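Local coordinates for toluene, o-xylene monooxygenase oxygenase subunit (Pseudomonas stutzeri, PDB 2INC), which probably forms a helical, non-catalytic subunit of the multicomponent hydroxylase that oxidises aromatic hydrocarbons such as toluene and o-xylene, at residues C147-W158 against A249-W260. Residues are numbered along the deposited sequence; the frame is centred on the assembly and turned at random.
Sequences CATYETADHLRW and AQKRDAERHRRW
His-257 and Trp-158 interdigitate as knobs into holes between two nearly antiparallel helices, with axes 10.4 Å apart and directions at 160°, within the helical bundle of this ferritin-clan subunit. The His-257 imidazole is sandwiched: Glu-151 CG stands over the centre of one face, 3.6 Å from the ring centroid, while Asp-253 O lies over the other. At its rim, NE2 donates a hydrogen bond to Asp-154 OD1 (2.6 Å), close to the ring plane and on the anti lone pair. Trp-158 has Gln-250 CB over one face, and its NE1 reaches Asp-253 OD2 at 3.1 Å. Packing is tight at Cys-147, whose CB sits over the middle of the Trp-260 indole, 3.2 Å from CD2. With CG between its backbone N and carbonyl carbon (chi1 83°), Trp-260 turns NE1 toward Glu-151 OE1 in a weak bond; the stronger partner of Glu-151 is Asn-216.

The Arg-256 and Arg-157 flank is also buried, but it is polar and holds ordered water. One water joins Asp-154 OD1 to Arg-256 NE, and another links Arg-157 NH2 to Ala-249 O, beside which Gln-96 of the second copy of this protein packs.

Asp-154 and Asp-253 lie with their carboxylates stacked, OD2 to OD2 4.0 Å. Arg-256 NH1 bridges them through both OD1 atoms, and Arg-157 NH2 grips Asp-253 OD2 at 2.7 Å within its guanidinium plane. Arg-157 is shared with Glu-87, and Tyr-79 OH reaches Asp-154 OD2; together with Arg-256 these groups probably offset the repulsion and favour ionised acids, while Lys-220 at His-257 ND1 is consistent with a neutral imidazole that donates through NE2.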
loop_
_atom_site.group_PDB
_atom_site.type_symbol
_atom_site.label_atom_id
_atom_site.label_comp_id
_atom_site.label_asym_id
_atom_site.label_seq_id
_atom_site.Cartn_x
_atom_site.Cartn_y
_atom_site.Cartn_z
ATOM N N CYS B 147 -7.580 -2.921 24.794
ATOM C CA CYS B 147 -9.018 -3.183 24.684
ATOM C C CYS B 147 -9.825 -1.900 25.008
ATOM O O CYS B 147 -10.808 -1.634 24.339
ATOM C CB CYS B 147 -9.422 -4.261 25.615
ATOM S SG CYS B 147 -8.731 -5.796 25.045
ATOM N N ALA B 148 -9.433 -1.179 26.060
ATOM C CA ALA B 148 -10.087 0.098 26.465
ATOM C C ALA B 148 -9.899 1.240 25.428
ATOM O O ALA B 148 -10.827 2.083 25.213
ATOM C CB ALA B 148 -9.578 0.543 27.924
ATOM N N THR B 149 -8.714 1.279 24.796
ATOM C CA THR B 149 -8.415 2.192 23.682
ATOM C C THR B 149 -9.428 2.003 22.563
ATOM O O THR B 149 -10.061 2.938 22.171
ATOM C CB THR B 149 -6.959 1.978 23.098
ATOM O OG1 THR B 149 -5.978 2.128 24.176
ATOM C CG2 THR B 149 -6.666 3.077 21.969
ATOM N N TYR B 150 -9.589 0.775 22.074
ATOM C CA TYR B 150 -10.482 0.544 20.914
ATOM C C TYR B 150 -11.954 0.707 21.331
ATOM O O TYR B 150 -12.777 1.164 20.557
ATOM C CB TYR B 150 -10.191 -0.825 20.251
ATOM C CG TYR B 150 -8.711 -0.921 19.877
ATOM C CD1 TYR B 150 -7.966 -2.055 20.217
ATOM C CD2 TYR B 150 -8.053 0.154 19.266
ATOM C CE1 TYR B 150 -6.602 -2.133 19.906
ATOM C CE2 TYR B 150 -6.631 0.095 18.981
ATOM C CZ TYR B 150 -5.940 -1.084 19.302
ATOM O OH TYR B 150 -4.548 -1.184 19.052
ATOM N N GLU B 151 -12.254 0.456 22.597
ATOM C CA GLU B 151 -13.623 0.624 23.078
ATOM C C GLU B 151 -13.924 2.122 23.161
ATOM O O GLU B 151 -15.020 2.578 22.871
ATOM C CB GLU B 151 -13.747 -0.070 24.443
ATOM C CG GLU B 151 -15.050 0.287 25.227
ATOM C CD GLU B 151 -15.127 -0.436 26.583
ATOM O OE1 GLU B 151 -14.691 -1.598 26.653
ATOM O OE2 GLU B 151 -15.677 0.161 27.533
ATOM N N THR B 152 -12.947 2.888 23.576
ATOM C CA THR B 152 -13.132 4.363 23.633
ATOM C C THR B 152 -13.457 4.899 22.235
ATOM O O THR B 152 -14.349 5.765 22.069
ATOM C CB THR B 152 -11.890 5.053 24.219
ATOM O OG1 THR B 152 -11.706 4.543 25.555
ATOM C CG2 THR B 152 -12.119 6.538 24.341
ATOM N N ALA B 153 -12.672 4.438 21.252
ATOM C CA ALA B 153 -12.886 4.828 19.854
ATOM C C ALA B 153 -14.295 4.447 19.435
ATOM O O ALA B 153 -14.960 5.205 18.730
ATOM C CB ALA B 153 -11.842 4.180 18.970
ATOM N N ASP B 154 -14.739 3.235 19.784
ATOM C CA ASP B 154 -16.148 2.857 19.503
ATOM C C ASP B 154 -17.161 3.767 20.161
ATOM O O ASP B 154 -18.184 4.082 19.552
ATOM C CB ASP B 154 -16.427 1.435 19.965
ATOM C CG ASP B 154 -15.622 0.405 19.192
ATOM O OD1 ASP B 154 -15.472 -0.727 19.728
ATOM O OD2 ASP B 154 -15.116 0.691 18.063
ATOM N N HIS B 155 -16.948 4.178 21.409
ATOM C CA HIS B 155 -17.955 5.023 22.029
ATOM C C HIS B 155 -17.951 6.371 21.316
ATOM O O HIS B 155 -19.003 6.989 21.176
ATOM C CB HIS B 155 -17.640 5.290 23.530
ATOM C CG HIS B 155 -17.739 4.068 24.437
ATOM N ND1 HIS B 155 -18.704 3.085 24.323
ATOM C CD2 HIS B 155 -16.977 3.704 25.487
ATOM C CE1 HIS B 155 -18.530 2.173 25.258
ATOM N NE2 HIS B 155 -17.495 2.530 25.987
ATOM N N LEU B 156 -16.790 6.805 20.841
ATOM C CA LEU B 156 -16.740 8.064 20.037
ATOM C C LEU B 156 -17.497 7.902 18.699
ATOM O O LEU B 156 -18.197 8.802 18.229
ATOM C CB LEU B 156 -15.287 8.442 19.756
ATOM C CG LEU B 156 -15.035 9.674 18.817
ATOM C CD1 LEU B 156 -15.898 10.867 19.270
ATOM C CD2 LEU B 156 -13.567 10.088 18.663
ATOM N N ARG B 157 -17.382 6.713 18.134
ATOM C CA ARG B 157 -18.102 6.376 16.910
ATOM C C ARG B 157 -19.604 6.496 17.182
ATOM O O ARG B 157 -20.335 7.075 16.369
ATOM C CB ARG B 157 -17.762 4.930 16.566
ATOM C CG ARG B 157 -18.386 4.476 15.248
ATOM C CD ARG B 157 -18.340 3.005 15.157
ATOM N NE ARG B 157 -18.952 2.561 13.879
ATOM C CZ ARG B 157 -19.591 1.401 13.683
ATOM N NH1 ARG B 157 -20.123 1.139 12.480
ATOM N NH2 ARG B 157 -19.716 0.497 14.642
ATOM N N TRP B 158 -20.086 5.988 18.327
ATOM C CA TRP B 158 -21.537 6.051 18.573
ATOM C C TRP B 158 -21.991 7.496 18.767
ATOM O O TRP B 158 -23.033 7.939 18.228
ATOM C CB TRP B 158 -21.943 5.235 19.803
ATOM C CG TRP B 158 -21.596 3.848 19.828
ATOM C CD1 TRP B 158 -21.096 3.087 18.805
ATOM C CD2 TRP B 158 -21.759 2.967 20.946
ATOM N NE1 TRP B 158 -20.921 1.777 19.240
ATOM C CE2 TRP B 158 -21.287 1.701 20.557
ATOM C CE3 TRP B 158 -22.194 3.144 22.287
ATOM C CZ2 TRP B 158 -21.288 0.612 21.411
ATOM C CZ3 TRP B 158 -22.178 2.051 23.147
ATOM C CH2 TRP B 158 -21.727 0.793 22.701
ATOM N N ALA B 249 -26.101 -2.183 14.372
ATOM C CA ALA B 249 -24.708 -1.984 13.936
ATOM C C ALA B 249 -23.830 -1.643 15.145
ATOM O O ALA B 249 -22.725 -2.126 15.282
ATOM C CB ALA B 249 -24.627 -0.889 12.937
ATOM N N GLN B 250 -24.332 -0.795 16.014
ATOM C CA GLN B 250 -23.592 -0.378 17.217
ATOM C C GLN B 250 -23.475 -1.516 18.207
ATOM O O GLN B 250 -22.457 -1.666 18.882
ATOM C CB GLN B 250 -24.264 0.850 17.845
ATOM C CG GLN B 250 -24.230 2.055 16.942
ATOM C CD GLN B 250 -25.094 3.239 17.437
ATOM O OE1 GLN B 250 -26.059 3.041 18.158
ATOM N NE2 GLN B 250 -24.774 4.455 16.997
ATOM N N LYS B 251 -24.500 -2.334 18.305
ATOM C CA LYS B 251 -24.468 -3.474 19.197
ATOM C C LYS B 251 -23.319 -4.439 18.863
ATOM O O LYS B 251 -22.876 -5.171 19.722
ATOM C CB LYS B 251 -25.815 -4.210 19.153
ATOM C CG LYS B 251 -26.016 -5.179 20.303
ATOM C CD LYS B 251 -26.884 -4.570 21.383
ATOM C CE LYS B 251 -26.808 -5.382 22.674
ATOM N NZ LYS B 251 -27.933 -6.360 22.812
ATOM N N ARG B 252 -22.877 -4.481 17.607
ATOM C CA ARG B 252 -21.742 -5.323 17.226
ATOM C C ARG B 252 -20.480 -4.870 17.995
ATOM O O ARG B 252 -19.671 -5.703 18.418
ATOM C CB ARG B 252 -21.473 -5.207 15.737
ATOM C CG ARG B 252 -22.579 -5.852 14.847
ATOM C CD ARG B 252 -22.320 -5.618 13.324
ATOM N NE ARG B 252 -21.181 -6.383 12.799
ATOM C CZ ARG B 252 -21.275 -7.615 12.276
ATOM N NH1 ARG B 252 -22.435 -8.266 12.219
ATOM N NH2 ARG B 252 -20.195 -8.208 11.810
ATOM N N ASP B 253 -20.323 -3.556 18.158
ATOM C CA ASP B 253 -19.214 -3.025 18.987
ATOM C C ASP B 253 -19.431 -3.455 20.442
ATOM O O ASP B 253 -18.518 -3.978 21.124
ATOM C CB ASP B 253 -19.161 -1.479 18.932
ATOM C CG ASP B 253 -18.805 -0.950 17.560
ATOM O OD1 ASP B 253 -18.253 -1.695 16.718
ATOM O OD2 ASP B 253 -19.066 0.241 17.296
ATOM N N ALA B 254 -20.666 -3.288 20.916
ATOM C CA ALA B 254 -20.948 -3.618 22.314
ATOM C C ALA B 254 -20.645 -5.099 22.601
ATOM O O ALA B 254 -20.117 -5.429 23.653
ATOM C CB ALA B 254 -22.394 -3.298 22.645
ATOM N N GLU B 255 -21.018 -5.974 21.675
ATOM C CA GLU B 255 -20.701 -7.401 21.827
ATOM C C GLU B 255 -19.193 -7.636 21.925
ATOM O O GLU B 255 -18.769 -8.440 22.721
ATOM C CB GLU B 255 -21.303 -8.195 20.670
ATOM C CG GLU B 255 -22.830 -8.389 20.782
ATOM C CD GLU B 255 -23.516 -8.510 19.365
ATOM O OE1 GLU B 255 -22.862 -8.939 18.363
ATOM O OE2 GLU B 255 -24.719 -8.177 19.255
ATOM N N ARG B 256 -18.405 -6.917 21.133
ATOM C CA ARG B 256 -16.935 -6.966 21.249
ATOM C C ARG B 256 -16.398 -6.558 22.637
ATOM O O ARG B 256 -15.537 -7.230 23.216
ATOM C CB ARG B 256 -16.281 -6.109 20.165
ATOM C CG ARG B 256 -14.782 -6.307 20.088
ATOM C CD ARG B 256 -14.180 -5.756 18.802
ATOM N NE ARG B 256 -14.533 -4.334 18.573
ATOM C CZ ARG B 256 -15.428 -3.970 17.673
ATOM N NH1 ARG B 256 -15.754 -2.697 17.467
ATOM N NH2 ARG B 256 -16.027 -4.904 16.970
ATOM N N HIS B 257 -16.890 -5.427 23.160
ATOM C CA HIS B 257 -16.517 -4.998 24.482
ATOM C C HIS B 257 -16.855 -6.063 25.530
ATOM O O HIS B 257 -16.077 -6.285 26.447
ATOM C CB HIS B 257 -17.222 -3.695 24.840
ATOM C CG HIS B 257 -17.052 -2.626 23.799
ATOM N ND1 HIS B 257 -17.934 -1.567 23.667
ATOM C CD2 HIS B 257 -16.148 -2.491 22.794
ATOM C CE1 HIS B 257 -17.542 -0.792 22.662
ATOM N NE2 HIS B 257 -16.469 -1.337 22.105
ATOM N N ARG B 258 -18.015 -6.700 25.394
ATOM C CA ARG B 258 -18.382 -7.752 26.357
ATOM C C ARG B 258 -17.433 -8.948 26.234
ATOM O O ARG B 258 -17.127 -9.610 27.229
ATOM C CB ARG B 258 -19.843 -8.191 26.164
ATOM C CG ARG B 258 -20.883 -7.225 26.712
ATOM C CD ARG B 258 -22.270 -7.601 26.197
ATOM N NE ARG B 258 -23.175 -6.447 26.275
ATOM C CZ ARG B 258 -24.469 -6.534 26.026
ATOM N NH1 ARG B 258 -24.981 -7.714 25.696
ATOM N NH2 ARG B 258 -25.241 -5.444 26.089
ATOM N N ARG B 259 -17.003 -9.249 25.024
ATOM C CA ARG B 259 -16.064 -10.367 24.828
ATOM C C ARG B 259 -14.733 -10.182 25.576
ATOM O O ARG B 259 -14.256 -11.101 26.240
ATOM C CB ARG B 259 -15.797 -10.613 23.357
ATOM C CG ARG B 259 -16.985 -11.298 22.615
ATOM C CD ARG B 259 -16.525 -11.911 21.310
ATOM N NE ARG B 259 -16.075 -10.918 20.328
ATOM C CZ ARG B 259 -16.883 -10.264 19.496
ATOM N NH1 ARG B 259 -18.188 -10.439 19.566
ATOM N NH2 ARG B 259 -16.396 -9.401 18.612
ATOM N N TRP B 260 -14.141 -8.991 25.510
ATOM C CA TRP B 260 -12.886 -8.767 26.220
ATOM C C TRP B 260 -13.134 -8.608 27.710
ATOM O O TRP B 260 -12.276 -9.026 28.510
ATOM C CB TRP B 260 -12.034 -7.643 25.622
ATOM C CG TRP B 260 -12.351 -6.195 26.029
ATOM C CD1 TRP B 260 -12.973 -5.259 25.267
ATOM C CD2 TRP B 260 -11.925 -5.516 27.226
ATOM N NE1 TRP B 260 -13.014 -4.034 25.944
ATOM C CE2 TRP B 260 -12.385 -4.181 27.143
ATOM C CE3 TRP B 260 -11.214 -5.904 28.380
ATOM C CZ2 TRP B 260 -12.135 -3.268 28.124
ATOM C CZ3 TRP B 260 -11.006 -5.007 29.366
ATOM C CH2 TRP B 260 -11.450 -3.692 29.248
HETATM O O HOH W 1 -13.343 -2.457 20.057
HETATM O O HOH W 2 -21.029 -1.878 13.232
#